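Local coordinates for GGDEF family protein (Vibrio cholerae, PDB 5GZS) that is probably a membrane-bound diguanylate cyclase, whose periplasmic portion carries two solute-binding-protein-like modules and binds arginine, at residues I415-N420 against T425-F430; D280-S285 against K299-F304; E183-A186 against H190-R193. One frame throughout, in Å; residues are numbered along the deposited sequence.

In the fold
Interactions 1 and 2 are neighbours in the second solute-binding-like module, their centres 9 Å apart. Strands 414-417 and 303-304 pair in one mixed sheet, where F417 N lies 2.6 Å from Y303 O, and K419 NZ reaches N300 O at 2.5 Å. Interaction 3 belongs to the first module, on the other side of the chain's centre; its centre is about 44 Å from that of interaction 1 and about 52 Å from that of interaction 2. The bound arginine also sits in the first module, in a pocket that includes F40, R64 and E77. None of the residues in the three contacts lines that pocket.

Interaction 1. Residues I415-N420 against T425-F430; sequences IGFAKN and TLAPLF
F417 projects its ring from strand 414-417 into the inner side of helix 421-435, where A427, L426 and F430 receive it. This is the strand-turn-helix unit of an alpha/beta solute-binding-like fold: the chain leaves the sheet, turns at K419 and N420, and returns as a helix running nearly antiparallel to the strand, at 160°, with the axes 8.6 Å apart. F417 CG stands beside its backbone N, anti to the carbonyl carbon (chi1 -59°), which turns the ring toward the helix. One face then lies under the A427 backbone in a CH-pi contact, with CA 3.8 Å from the ring centroid. A427 CB rests on the F417 CD1 side, 3.5 Å away, while L426 CB meets F417 CD2, across the ring from CD1, at 3.7 Å.

The far end of F417 meets F430 differently. The two phenyl planes are inclined at 53°, neither stacked nor perpendicular, with centroids 5.0 Å apart; CE2 of F417 comes over one face of F430, while F417 CZ lies off the rim close to F430 CG and CB, and F430 CG lies near the plane of F417, at its edge. I288 of the adjoining strand touches both phenyl rings, and A256 and C257 of helix 248-259 also pack on F430, so the cluster joins sheet to helices.

Beyond the strand, N420 occupies the N-cap of helix 421-435, its OD1 accepting from G423 N. I415 completes the buried row, crossing F430 at about a right angle with its CD1 3.9 Å from F430 CD2.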
loop_
_atom_site.group_PDB
_atom_site.type_symbol
_atom_site.label_atom_id
_atom_site.label_comp_id
_atom_site.label_asym_id
_atom_site.label_seq_id
_atom_site.Cartn_x
_atom_site.Cartn_y
_atom_site.Cartn_z
ATOM N N ILE A 415 20.390 6.764 4.846
ATOM C CA ILE A 415 21.720 7.105 5.346
ATOM C C ILE A 415 22.211 8.331 4.605
ATOM O O ILE A 415 22.090 8.410 3.371
ATOM C CB ILE A 415 22.748 5.980 5.131
ATOM C CG1 ILE A 415 22.236 4.637 5.646
ATOM C CG2 ILE A 415 24.060 6.335 5.784
ATOM C CD1 ILE A 415 23.214 3.521 5.378
ATOM N N GLY A 416 22.773 9.280 5.347
ATOM C CA GLY A 416 23.330 10.499 4.771
ATOM C C GLY A 416 24.830 10.377 4.724
ATOM O O GLY A 416 25.425 9.770 5.619
ATOM N N PHE A 417 25.454 10.936 3.688
ATOM C CA PHE A 417 26.922 10.851 3.561
ATOM C C PHE A 417 27.427 12.225 3.315
ATOM O O PHE A 417 26.736 13.025 2.679
ATOM C CB PHE A 417 27.372 9.936 2.416
ATOM C CG PHE A 417 26.880 8.514 2.527
ATOM C CD1 PHE A 417 25.592 8.181 2.139
ATOM C CD2 PHE A 417 27.718 7.513 3.003
ATOM C CE1 PHE A 417 25.141 6.876 2.228
ATOM C CE2 PHE A 417 27.277 6.196 3.091
ATOM C CZ PHE A 417 25.985 5.879 2.701
ATOM N N ALA A 418 28.615 12.514 3.836
ATOM C CA ALA A 418 29.193 13.834 3.736
ATOM C C ALA A 418 29.348 14.194 2.279
ATOM O O ALA A 418 29.673 13.337 1.447
ATOM C CB ALA A 418 30.525 13.882 4.434
ATOM N N LYS A 419 29.112 15.467 1.979
ATOM C CA LYS A 419 29.192 15.980 0.624
ATOM C C LYS A 419 30.636 16.134 0.138
ATOM O O LYS A 419 31.152 17.238 0.019
ATOM C CB LYS A 419 28.470 17.315 0.555
ATOM C CG LYS A 419 27.084 17.271 -0.013
ATOM C CD LYS A 419 27.163 17.245 -1.529
ATOM C CE LYS A 419 26.239 18.280 -2.117
ATOM N NZ LYS A 419 24.843 17.985 -1.743
ATOM N N ASN A 420 31.300 15.025 -0.139
ATOM C CA ASN A 420 32.611 15.097 -0.777
ATOM C C ASN A 420 32.723 13.885 -1.700
ATOM O O ASN A 420 31.796 13.097 -1.723
ATOM C CB ASN A 420 33.737 15.172 0.276
ATOM C CG ASN A 420 33.649 14.074 1.323
ATOM O OD1 ASN A 420 33.214 12.945 1.057
ATOM N ND2 ASN A 420 34.068 14.414 2.536
ATOM N N THR A 425 30.731 8.398 -3.704
ATOM C CA THR A 425 30.966 7.037 -4.146
ATOM C C THR A 425 30.305 6.099 -3.155
ATOM O O THR A 425 29.753 5.064 -3.536
ATOM C CB THR A 425 32.483 6.719 -4.275
ATOM O OG1 THR A 425 33.008 7.357 -5.443
ATOM C CG2 THR A 425 32.723 5.226 -4.401
ATOM N N LEU A 426 30.342 6.463 -1.877
ATOM C CA LEU A 426 29.792 5.567 -0.867
ATOM C C LEU A 426 28.287 5.382 -1.051
ATOM O O LEU A 426 27.814 4.258 -1.071
ATOM C CB LEU A 426 30.091 6.078 0.545
ATOM C CG LEU A 426 31.539 5.826 0.969
ATOM C CD1 LEU A 426 31.815 6.393 2.379
ATOM C CD2 LEU A 426 31.935 4.334 0.833
ATOM N N ALA A 427 27.552 6.483 -1.193
ATOM C CA ALA A 427 26.090 6.454 -1.142
ATOM C C ALA A 427 25.429 5.448 -2.116
ATOM O O ALA A 427 24.588 4.670 -1.680
ATOM C CB ALA A 427 25.523 7.881 -1.365
ATOM N N PRO A 428 25.807 5.440 -3.420
ATOM C CA PRO A 428 25.225 4.422 -4.320
ATOM C C PRO A 428 25.590 3.011 -3.932
ATOM O O PRO A 428 24.758 2.116 -4.074
ATOM C CB PRO A 428 25.832 4.743 -5.687
ATOM C CG PRO A 428 26.204 6.167 -5.598
ATOM C CD PRO A 428 26.634 6.403 -4.173
ATOM N N LEU A 429 26.819 2.818 -3.463
ATOM C CA LEU A 429 27.255 1.514 -2.983
ATOM C C LEU A 429 26.413 1.083 -1.794
ATOM O O LEU A 429 25.963 -0.069 -1.728
ATOM C CB LEU A 429 28.736 1.542 -2.613
ATOM C CG LEU A 429 29.618 1.733 -3.842
ATOM C CD1 LEU A 429 31.049 2.104 -3.468
ATOM C CD2 LEU A 429 29.555 0.451 -4.699
ATOM N N PHE A 430 26.176 2.000 -0.858
ATOM C CA PHE A 430 25.383 1.645 0.314
ATOM C C PHE A 430 23.942 1.310 -0.107
ATOM O O PHE A 430 23.317 0.437 0.481
ATOM C CB PHE A 430 25.424 2.761 1.377
ATOM C CG PHE A 430 26.541 2.585 2.405
ATOM C CD1 PHE A 430 27.832 3.022 2.143
ATOM C CD2 PHE A 430 26.300 1.959 3.605
ATOM C CE1 PHE A 430 28.856 2.847 3.075
ATOM C CE2 PHE A 430 27.316 1.773 4.545
ATOM C CZ PHE A 430 28.597 2.222 4.283
#

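Interaction 2. Residues D280-S285 against K299-F304; sequences DLQDKS and KNLAYF
L281 and Q282, at the end of helix 277-282, meet A302 and L301 on the approach to edge strand 303-304. The helix finishes in a Schellman motif in which K284 takes the positive-phi position, and the contact joins this helix end to the border of the mixed sheet in the second solute-binding-like module.

The apolar part lies on the inner side. L281 extends toward A302 with CG anti to its backbone N (chi1 -166°), and the CD2 branch alone meets A302 CB, at 3.7 Å. Both residues are buried; L289 of strand 288-292 also packs on L281, while F278, one helical turn earlier, touches A302 and L301.

A polar group against an aliphatic one makes up the outer part. The Q282 chain runs extended beyond CG and crosses L301 at a slant, bringing OE1 over the leucine side chain: CD2 is 3.2 Å and CB 3.6 Å from that oxygen. This is van der Waals packing, since the two segments share no hydrogen bond. The amide nitrogen of Q282 turns back to its own helix, giving a weak bond to F278 O.

Hydrogen bonds tie each segment to its surroundings. Y303 pairs with F417 through the backbone, and the side chain of K419 donates NZ to N300 O. On the helical side, K284 takes a positive phi of 65° and the chain folds back on the last turn, with S285 N bonded to D280 O at 2.9 Å and K284 N to L281 O at 3.2 Å.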
loop_
_atom_site.group_PDB
_atom_site.type_symbol
_atom_site.label_atom_id
_atom_site.label_comp_id
_atom_site.label_asym_id
_atom_site.label_seq_id
_atom_site.Cartn_x
_atom_site.Cartn_y
_atom_site.Cartn_z
ATOM N N ASP A 280 28.082 18.091 12.163
ATOM C CA ASP A 280 29.275 17.246 12.067
ATOM C C ASP A 280 29.428 16.669 10.654
ATOM O O ASP A 280 30.550 16.492 10.130
ATOM C CB ASP A 280 29.202 16.112 13.088
ATOM C CG ASP A 280 29.683 16.527 14.461
ATOM O OD1 ASP A 280 28.873 17.105 15.238
ATOM O OD2 ASP A 280 30.879 16.256 14.750
ATOM N N LEU A 281 28.285 16.383 10.042
ATOM C CA LEU A 281 28.240 15.900 8.668
ATOM C C LEU A 281 28.605 17.011 7.674
ATOM O O LEU A 281 29.357 16.785 6.710
ATOM C CB LEU A 281 26.861 15.345 8.347
ATOM C CG LEU A 281 26.779 14.523 7.073
ATOM C CD1 LEU A 281 27.680 13.289 7.187
ATOM C CD2 LEU A 281 25.317 14.132 6.784
ATOM N N GLN A 282 28.091 18.216 7.904
ATOM C CA GLN A 282 28.458 19.315 7.023
ATOM C C GLN A 282 29.903 19.730 7.278
ATOM O O GLN A 282 30.590 20.103 6.357
ATOM C CB GLN A 282 27.467 20.463 7.165
ATOM C CG GLN A 282 26.092 20.054 6.631
ATOM C CD GLN A 282 24.990 21.055 6.921
ATOM O OE1 GLN A 282 24.638 21.868 6.067
ATOM N NE2 GLN A 282 24.420 20.987 8.121
ATOM N N ASP A 283 30.389 19.585 8.508
ATOM C CA ASP A 283 31.811 19.803 8.831
ATOM C C ASP A 283 32.759 18.878 8.079
ATOM O O ASP A 283 33.958 19.155 7.997
ATOM C CB ASP A 283 32.083 19.576 10.331
ATOM C CG ASP A 283 31.503 20.654 11.221
ATOM O OD1 ASP A 283 30.719 21.502 10.730
ATOM O OD2 ASP A 283 31.830 20.633 12.430
ATOM N N LYS A 284 32.233 17.754 7.602
ATOM C CA LYS A 284 33.050 16.629 7.122
ATOM C C LYS A 284 33.861 16.012 8.273
ATOM O O LYS A 284 34.895 15.361 8.036
ATOM C CB LYS A 284 34.005 17.040 5.977
ATOM C CG LYS A 284 33.419 17.971 4.917
ATOM C CD LYS A 284 32.126 17.430 4.314
ATOM C CE LYS A 284 31.319 18.533 3.602
ATOM N NZ LYS A 284 32.191 19.342 2.703
ATOM N N SER A 285 33.407 16.205 9.512
ATOM C CA SER A 285 34.147 15.668 10.669
ATOM C C SER A 285 33.759 14.200 10.911
ATOM O O SER A 285 34.489 13.456 11.558
ATOM C CB SER A 285 33.921 16.528 11.932
ATOM O OG SER A 285 32.537 16.758 12.202
ATOM N N LYS A 299 17.916 17.970 1.813
ATOM C CA LYS A 299 18.111 17.149 0.609
ATOM C C LYS A 299 19.403 17.436 -0.162
ATOM O O LYS A 299 19.939 16.557 -0.847
ATOM C CB LYS A 299 16.913 17.313 -0.335
ATOM C CG LYS A 299 16.571 16.048 -1.138
ATOM C CD LYS A 299 15.053 15.792 -1.142
ATOM C CE LYS A 299 14.628 14.668 -2.092
ATOM N NZ LYS A 299 13.169 14.737 -2.459
ATOM N N ASN A 300 19.909 18.653 -0.024
ATOM C CA ASN A 300 21.053 19.104 -0.794
ATOM C C ASN A 300 22.333 19.237 0.020
ATOM O O ASN A 300 23.386 19.564 -0.532
ATOM C CB ASN A 300 20.735 20.457 -1.426
ATOM C CG ASN A 300 20.155 21.444 -0.420
ATOM O OD1 ASN A 300 19.420 21.058 0.498
ATOM N ND2 ASN A 300 20.515 22.720 -0.568
ATOM N N LEU A 301 22.253 19.019 1.331
ATOM C CA LEU A 301 23.421 19.235 2.197
ATOM C C LEU A 301 24.188 17.949 2.460
ATOM O O LEU A 301 25.238 17.957 3.095
ATOM C CB LEU A 301 22.984 19.868 3.509
ATOM C CG LEU A 301 22.117 21.110 3.275
ATOM C CD1 LEU A 301 21.006 21.175 4.297
ATOM C CD2 LEU A 301 22.982 22.376 3.343
ATOM N N ALA A 302 23.660 16.841 1.958
ATOM C CA ALA A 302 24.351 15.562 2.042
ATOM C C ALA A 302 23.917 14.651 0.901
ATOM O O ALA A 302 22.916 14.899 0.243
ATOM C CB ALA A 302 24.094 14.905 3.383
ATOM N N TYR A 303 24.701 13.611 0.656
ATOM C CA TYR A 303 24.354 12.576 -0.306
ATOM C C TYR A 303 23.566 11.517 0.434
ATOM O O TYR A 303 23.845 11.266 1.609
ATOM C CB TYR A 303 25.610 11.973 -0.923
ATOM C CG TYR A 303 26.393 12.883 -1.847
ATOM C CD1 TYR A 303 25.758 13.645 -2.818
ATOM C CD2 TYR A 303 27.770 12.961 -1.759
ATOM C CE1 TYR A 303 26.487 14.456 -3.677
ATOM C CE2 TYR A 303 28.498 13.760 -2.603
ATOM C CZ TYR A 303 27.861 14.504 -3.569
ATOM O OH TYR A 303 28.594 15.321 -4.416
ATOM N N PHE A 304 22.609 10.875 -0.236
ATOM C CA PHE A 304 21.681 9.973 0.455
ATOM C C PHE A 304 21.579 8.590 -0.162
ATOM O O PHE A 304 21.411 8.465 -1.363
ATOM C CB PHE A 304 20.276 10.587 0.491
ATOM C CG PHE A 304 20.187 11.868 1.266
ATOM C CD1 PHE A 304 20.002 11.848 2.633
ATOM C CD2 PHE A 304 20.262 13.097 0.622
ATOM C CE1 PHE A 304 19.915 13.024 3.353
ATOM C CE2 PHE A 304 20.177 14.289 1.341
ATOM C CZ PHE A 304 20.005 14.248 2.709
#

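Interaction 3. Residues E183-A186 against H190-R193; sequences EKYA and HVQR
Y185 lays one face of its ring against V191, whose CG2 methyl sits over the ring in a CH-pi contact, 3.7 Å from the centroid and displaced toward the rim on the hydroxyl side, where CZ is the nearest ring atom. With Y185 CG anti to the backbone N (chi1 169°), the ring swings out past the helix end to meet this methyl. S23 OG is hydrogen-bonded to the phenol OH and H27 stacks on the ring, so helix 15-28 holds it as well. The other methyl of V191, CG1, turns instead to A186, 3.8 Å from its carbonyl oxygen.

That oxygen is also the polar link between the segments. Q192 bends at chi2 (-61°), curling its amide back so that NE2 donates to A186 O at 2.7 Å. The N-H points fairly straight at the oxygen but approaches from above the carbonyl plane. T74 O takes a second bond from the same NE2, so the amide bridges the end of helix 176-186 and the strand 69-75. V333 of the second subunit packs on Q192.

S188 in the intervening turn bonds through OG to Y185 O. These contacts join two consecutive helices at their short connection, where the short helix 176-186 passes into the long helix 189-218 in the solute-binding-protein-like module that holds the arginine.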
loop_
_atom_site.group_PDB
_atom_site.type_symbol
_atom_site.label_atom_id
_atom_site.label_comp_id
_atom_site.label_asym_id
_atom_site.label_seq_id
_atom_site.Cartn_x
_atom_site.Cartn_y
_atom_site.Cartn_z
ATOM N N GLU A 183 10.318 -37.563 -3.734
ATOM C CA GLU A 183 9.486 -36.580 -3.066
ATOM C C GLU A 183 9.606 -36.680 -1.553
ATOM O O GLU A 183 9.886 -35.682 -0.886
ATOM C CB GLU A 183 8.025 -36.741 -3.469
ATOM C CG GLU A 183 7.167 -35.606 -2.955
ATOM C CD GLU A 183 5.719 -35.704 -3.405
ATOM O OE1 GLU A 183 4.833 -35.790 -2.530
ATOM O OE2 GLU A 183 5.465 -35.681 -4.626
ATOM N N LYS A 184 9.429 -37.883 -1.017
ATOM C CA LYS A 184 9.421 -38.059 0.434
ATOM C C LYS A 184 10.782 -37.760 1.064
ATOM O O LYS A 184 10.870 -37.282 2.204
ATOM C CB LYS A 184 8.976 -39.474 0.789
ATOM C CG LYS A 184 8.860 -39.744 2.303
ATOM C CD LYS A 184 8.332 -41.172 2.594
ATOM C CE LYS A 184 8.429 -41.560 4.081
ATOM N NZ LYS A 184 7.558 -40.749 4.995
ATOM N N TYR A 185 11.847 -38.029 0.315
ATOM C CA TYR A 185 13.196 -37.799 0.813
ATOM C C TYR A 185 13.491 -36.299 0.869
ATOM O O TYR A 185 14.156 -35.813 1.803
ATOM C CB TYR A 185 14.216 -38.523 -0.075
ATOM C CG TYR A 185 15.653 -38.149 0.187
ATOM C CD1 TYR A 185 16.303 -38.553 1.360
ATOM C CD2 TYR A 185 16.369 -37.404 -0.734
ATOM C CE1 TYR A 185 17.606 -38.208 1.600
ATOM C CE2 TYR A 185 17.687 -37.065 -0.499
ATOM C CZ TYR A 185 18.297 -37.474 0.656
ATOM O OH TYR A 185 19.600 -37.117 0.877
ATOM N N ALA A 186 12.981 -35.579 -0.136
ATOM C CA ALA A 186 13.253 -34.152 -0.306
ATOM C C ALA A 186 12.620 -33.337 0.802
ATOM O O ALA A 186 13.107 -32.262 1.155
ATOM C CB ALA A 186 12.740 -33.682 -1.635
ATOM N N HIS A 190 16.256 -33.049 6.956
ATOM C CA HIS A 190 17.658 -32.867 6.597
ATOM C C HIS A 190 17.771 -32.116 5.288
ATOM O O HIS A 190 18.408 -31.077 5.225
ATOM C CB HIS A 190 18.398 -34.199 6.482
ATOM C CG HIS A 190 19.853 -34.039 6.200
ATOM N ND1 HIS A 190 20.394 -34.229 4.947
ATOM C CD2 HIS A 190 20.877 -33.652 6.999
ATOM C CE1 HIS A 190 21.697 -34.004 4.996
ATOM N NE2 HIS A 190 22.013 -33.644 6.225
ATOM N N VAL A 191 17.136 -32.642 4.247
ATOM C CA VAL A 191 17.349 -32.143 2.893
ATOM C C VAL A 191 16.784 -30.740 2.745
ATOM O O VAL A 191 17.409 -29.861 2.111
ATOM C CB VAL A 191 16.720 -33.100 1.856
ATOM C CG1 VAL A 191 16.840 -32.546 0.415
ATOM C CG2 VAL A 191 17.358 -34.499 1.982
ATOM N N GLN A 192 15.603 -30.538 3.329
ATOM C CA GLN A 192 15.007 -29.217 3.404
ATOM C C GLN A 192 15.963 -28.228 4.071
ATOM O O GLN A 192 16.179 -27.145 3.540
ATOM C CB GLN A 192 13.676 -29.258 4.145
ATOM C CG GLN A 192 12.533 -29.848 3.311
ATOM C CD GLN A 192 12.262 -29.035 2.032
ATOM O OE1 GLN A 192 12.108 -27.812 2.072
ATOM N NE2 GLN A 192 12.207 -29.720 0.895
ATOM N N ARG A 193 16.562 -28.588 5.198
ATOM C CA ARG A 193 17.478 -27.658 5.849
ATOM C C ARG A 193 18.703 -27.373 4.968
ATOM O O ARG A 193 19.280 -26.271 4.955
ATOM C CB ARG A 193 17.919 -28.201 7.200
ATOM C CG ARG A 193 19.004 -27.366 7.825
ATOM C CD ARG A 193 19.149 -27.608 9.309
ATOM N NE ARG A 193 20.384 -26.989 9.755
ATOM C CZ ARG A 193 20.949 -27.178 10.941
ATOM N NH1 ARG A 193 20.368 -27.973 11.826
ATOM N NH2 ARG A 193 22.102 -26.566 11.240
#